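Local coordinates for CRISPR-associated protein, Cse2 family (Meiothermus ruber, PDB 3WA8) that probably binds G-rich crRNA sequences and helps stabilise the R-loop as the Cse2 (CasB) subunit of a type I-E CRISPR interference complex, at residues Y105-H111 against K182-F187. Sequence-based numbering, arbitrary orientation.
Sequences YRRTLGH and KWARAF
A186 presents its methyl group to the tight turn joining helices 102-106 and 109-119, where Y105, T108 and G110 gather round it in the all-helical Cse2 fold. The turn sits against one flank of helix 178-197 in a largely buried contact. Y105 comes alongside A186, with CD2 3.6 Å from A186 CB, while the far end of its ring runs past R185, whose aliphatic CB and CD lie beside the phenol oxygen. The carbonyl O of K182 lies at the edge of the same ring, near its plane. Beyond the turn the two backbones come close at G110, which has no side chain: its CA is 4.3 Å from W183 CA.

The indole of W183 turns one face to the start of helix 109-119. L109 CB rests over that face at the six-membered ring, 3.8 Å from the centroid, a CH-pi contact, and G110 N lies above the same face, nearer the pyrrole ring. With CG anti to the backbone N (chi1 -156°) and chi2 at 71°, L109 CD2 comes 4.0 Å from W183 CH2. T108 CG2 meets the bent chain of K182 at CD.

Farther out, D168 of helix 162-170 accepts a hydrogen bond from W183 NE1 and forms a salt bridge with K182 NZ, tying this flank of helix 178-197 to helix 162-170. H111 ND1 is hydrogen-bonded to T190 OG1 one turn beyond A186, and F187 stacks on F130. T108 occupies the N-cap position of helix 109-119, yet its OG1 turns back to Y105 O, which also accepts from T108 N; the hydroxyl bond is 2.9 Å long from T108 OG1 to Y105 O, in the carbonyl plane, on a lone pair, with a C=O...OG1 angle of 143°.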
ATOM      1  N   TYR A 105       6.428  10.761   6.669  1.00 80.73           N
ATOM      2  CA  TYR A 105       7.120   9.469   6.670  1.00 76.05           C
ATOM      3  C   TYR A 105       6.368   8.304   7.295  1.00 73.51           C
ATOM      4  O   TYR A 105       6.362   7.208   6.726  1.00 69.42           O
ATOM      5  CB  TYR A 105       8.489   9.597   7.332  1.00 78.16           C
ATOM      6  CG  TYR A 105       9.529  10.317   6.479  1.00 79.88           C
ATOM      7  CD1 TYR A 105      10.266  11.396   6.999  1.00 85.20           C
ATOM      8  CD2 TYR A 105       9.782   9.929   5.154  1.00 75.82           C
ATOM      9  CE1 TYR A 105      11.241  12.054   6.220  1.00 85.64           C
ATOM     10  CE2 TYR A 105      10.733  10.596   4.373  1.00 77.32           C
ATOM     11  CZ  TYR A 105      11.459  11.646   4.910  1.00 81.23           C
ATOM     12  OH  TYR A 105      12.399  12.286   4.148  1.00 82.39           O
ATOM     13  N   ARG A 106       5.749   8.532   8.459  1.00 75.59           N
ATOM     14  CA  ARG A 106       5.021   7.473   9.177  1.00 74.51           C
ATOM     15  C   ARG A 106       3.913   6.909   8.312  1.00 69.73           C
ATOM     16  O   ARG A 106       3.612   5.714   8.334  1.00 67.59           O
ATOM     17  CB  ARG A 106       4.430   7.992  10.479  1.00 79.52           C
ATOM     18  CG  ARG A 106       5.445   8.613  11.432  1.00 85.37           C
ATOM     19  CD  ARG A 106       4.780   9.274  12.676  1.00 91.00           C
ATOM     20  NE  ARG A 106       5.821   9.832  13.544  1.00 98.81           N
ATOM     21  CZ  ARG A 106       6.479   9.140  14.478  1.00102.53           C
ATOM     22  NH1 ARG A 106       6.182   7.856  14.701  1.00101.33           N
ATOM     23  NH2 ARG A 106       7.428   9.738  15.205  1.00107.24           N
ATOM     24  N   ARG A 107       3.330   7.794   7.516  1.00 68.33           N
ATOM     25  CA  ARG A 107       2.214   7.444   6.663  1.00 64.70           C
ATOM     26  C   ARG A 107       2.590   6.676   5.389  1.00 58.74           C
ATOM     27  O   ARG A 107       1.706   6.245   4.651  1.00 57.00           O
ATOM     28  CB  ARG A 107       1.353   8.687   6.380  1.00 67.47           C
ATOM     29  CG  ARG A 107       0.428   9.038   7.551  1.00 71.43           C
ATOM     30  CD  ARG A 107      -0.435  10.266   7.293  1.00 75.66           C
ATOM     31  NE  ARG A 107      -1.490  10.429   8.305  1.00 82.85           N
ATOM     32  CZ  ARG A 107      -2.688   9.831   8.266  1.00 82.73           C
ATOM     33  NH1 ARG A 107      -3.008   9.020   7.258  1.00 77.52           N
ATOM     34  NH2 ARG A 107      -3.578  10.050   9.240  1.00 87.93           N
ATOM     35  N   THR A 108       3.882   6.452   5.167  1.00 55.75           N
ATOM     36  CA  THR A 108       4.359   5.746   3.973  1.00 51.18           C
ATOM     37  C   THR A 108       4.697   4.279   4.244  1.00 48.31           C
ATOM     38  O   THR A 108       4.989   3.904   5.365  1.00 49.62           O
ATOM     39  CB  THR A 108       5.631   6.397   3.411  1.00 51.99           C
ATOM     40  OG1 THR A 108       6.765   5.938   4.163  1.00 54.33           O
ATOM     41  CG2 THR A 108       5.556   7.909   3.450  1.00 53.21           C
ATOM     42  N   LEU A 109       4.699   3.449   3.215  1.00 45.16           N
ATOM     43  CA  LEU A 109       4.894   2.030   3.448  1.00 43.70           C
ATOM     44  C   LEU A 109       6.293   1.739   4.018  1.00 45.06           C
ATOM     45  O   LEU A 109       6.510   0.727   4.724  1.00 45.62           O
ATOM     46  CB  LEU A 109       4.643   1.227   2.180  1.00 41.27           C
ATOM     47  CG  LEU A 109       4.273  -0.213   2.543  1.00 41.64           C
ATOM     48  CD1 LEU A 109       2.877  -0.226   3.164  1.00 42.81           C
ATOM     49  CD2 LEU A 109       4.379  -1.195   1.363  1.00 38.36           C
ATOM     50  N   GLY A 110       7.239   2.623   3.706  1.00 45.21           N
ATOM     51  CA  GLY A 110       8.562   2.543   4.288  1.00 46.24           C
ATOM     52  C   GLY A 110       8.439   2.467   5.802  1.00 48.54           C
ATOM     53  O   GLY A 110       9.030   1.585   6.454  1.00 49.75           O
ATOM     54  N   HIS A 111       7.645   3.362   6.383  1.00 49.51           N
ATOM     55  CA  HIS A 111       7.493   3.311   7.834  1.00 52.29           C
ATOM     56  C   HIS A 111       6.899   1.964   8.292  1.00 52.19           C
ATOM     57  O   HIS A 111       7.374   1.386   9.283  1.00 54.84           O
ATOM     58  CB  HIS A 111       6.722   4.508   8.379  1.00 53.92           C
ATOM     59  CG  HIS A 111       6.370   4.389   9.831  1.00 58.00           C
ATOM     60  ND1 HIS A 111       7.225   4.772  10.840  1.00 62.43           N
ATOM     61  CD2 HIS A 111       5.247   3.942  10.441  1.00 59.65           C
ATOM     62  CE1 HIS A 111       6.645   4.570  12.007  1.00 65.22           C
ATOM     63  NE2 HIS A 111       5.446   4.056  11.792  1.00 64.38           N
ATOM     64  N   LYS A 182      11.553   8.250  -0.987  1.00 55.32           N
ATOM     65  CA  LYS A 182      10.766   8.669   0.165  1.00 55.66           C
ATOM     66  C   LYS A 182      10.653   7.502   1.109  1.00 52.99           C
ATOM     67  O   LYS A 182      10.869   7.642   2.310  1.00 54.02           O
ATOM     68  CB  LYS A 182       9.371   9.106  -0.272  1.00 56.26           C
ATOM     69  CG  LYS A 182       8.589   9.910   0.771  1.00 59.21           C
ATOM     70  CD  LYS A 182       7.087   9.698   0.627  1.00 60.73           C
ATOM     71  CE  LYS A 182       6.498  10.250  -0.689  1.00 63.57           C
ATOM     72  NZ  LYS A 182       5.149   9.669  -0.979  1.00 61.07           N
ATOM     73  N   TRP A 183      10.328   6.342   0.550  1.00 49.82           N
ATOM     74  CA  TRP A 183      10.219   5.143   1.341  1.00 47.73           C
ATOM     75  C   TRP A 183      11.521   4.848   2.052  1.00 48.89           C
ATOM     76  O   TRP A 183      11.519   4.611   3.253  1.00 49.99           O
ATOM     77  CB  TRP A 183       9.811   3.982   0.465  1.00 45.28           C
ATOM     78  CG  TRP A 183       8.377   4.019   0.122  1.00 44.37           C
ATOM     79  CD1 TRP A 183       7.533   5.092   0.216  1.00 46.16           C
ATOM     80  CD2 TRP A 183       7.600   2.952  -0.406  1.00 42.62           C
ATOM     81  NE1 TRP A 183       6.276   4.756  -0.210  1.00 43.90           N
ATOM     82  CE2 TRP A 183       6.287   3.452  -0.612  1.00 42.33           C
ATOM     83  CE3 TRP A 183       7.883   1.625  -0.750  1.00 41.97           C
ATOM     84  CZ2 TRP A 183       5.260   2.673  -1.127  1.00 40.50           C
ATOM     85  CZ3 TRP A 183       6.853   0.837  -1.267  1.00 41.76           C
ATOM     86  CH2 TRP A 183       5.553   1.370  -1.446  1.00 40.79           C
ATOM     87  N   ALA A 184      12.632   4.897   1.326  1.00 48.91           N
ATOM     88  CA  ALA A 184      13.905   4.534   1.900  1.00 49.90           C
ATOM     89  C   ALA A 184      14.199   5.400   3.120  1.00 52.36           C
ATOM     90  O   ALA A 184      14.704   4.922   4.160  1.00 53.31           O
ATOM     91  CB  ALA A 184      15.008   4.677   0.869  1.00 50.95           C
ATOM     92  N   ARG A 185      13.867   6.680   2.999  1.00 53.72           N
ATOM     93  CA  ARG A 185      14.192   7.626   4.051  1.00 56.24           C
ATOM     94  C   ARG A 185      13.314   7.346   5.225  1.00 56.36           C
ATOM     95  O   ARG A 185      13.764   7.452   6.346  1.00 59.30           O
ATOM     96  CB  ARG A 185      14.039   9.074   3.598  1.00 58.45           C
ATOM     97  CG  ARG A 185      14.905   9.413   2.423  1.00 57.37           C
ATOM     98  CD  ARG A 185      14.847  10.857   2.092  1.00 57.95           C
ATOM     99  NE  ARG A 185      15.594  11.030   0.871  1.00 59.42           N
ATOM    100  CZ  ARG A 185      16.181  12.151   0.497  1.00 64.51           C
ATOM    101  NH1 ARG A 185      16.094  13.240   1.251  1.00 68.54           N
ATOM    102  NH2 ARG A 185      16.870  12.170  -0.637  1.00 67.14           N
ATOM    103  N   ALA A 186      12.074   6.957   4.969  1.00 54.35           N
ATOM    104  CA  ALA A 186      11.160   6.656   6.051  1.00 54.99           C
ATOM    105  C   ALA A 186      11.699   5.468   6.798  1.00 55.41           C
ATOM    106  O   ALA A 186      11.800   5.505   8.013  1.00 58.48           O
ATOM    107  CB  ALA A 186       9.780   6.376   5.532  1.00 52.73           C
ATOM    108  N   PHE A 187      12.076   4.424   6.074  1.00 53.75           N
ATOM    109  CA  PHE A 187      12.602   3.225   6.699  1.00 55.00           C
ATOM    110  C   PHE A 187      13.782   3.547   7.615  1.00 58.94           C
ATOM    111  O   PHE A 187      13.761   3.232   8.809  1.00 61.71           O
ATOM    112  CB  PHE A 187      13.042   2.237   5.633  1.00 53.29           C
ATOM    113  CG  PHE A 187      13.578   0.940   6.181  1.00 54.30           C
ATOM    114  CD1 PHE A 187      12.730  -0.159   6.360  1.00 54.00           C
ATOM    115  CD2 PHE A 187      14.922   0.805   6.492  1.00 55.71           C
ATOM    116  CE1 PHE A 187      13.200  -1.368   6.872  1.00 55.58           C
ATOM    117  CE2 PHE A 187      15.407  -0.417   7.005  1.00 59.50           C
ATOM    118  CZ  PHE A 187      14.541  -1.502   7.200  1.00 58.29           C
TER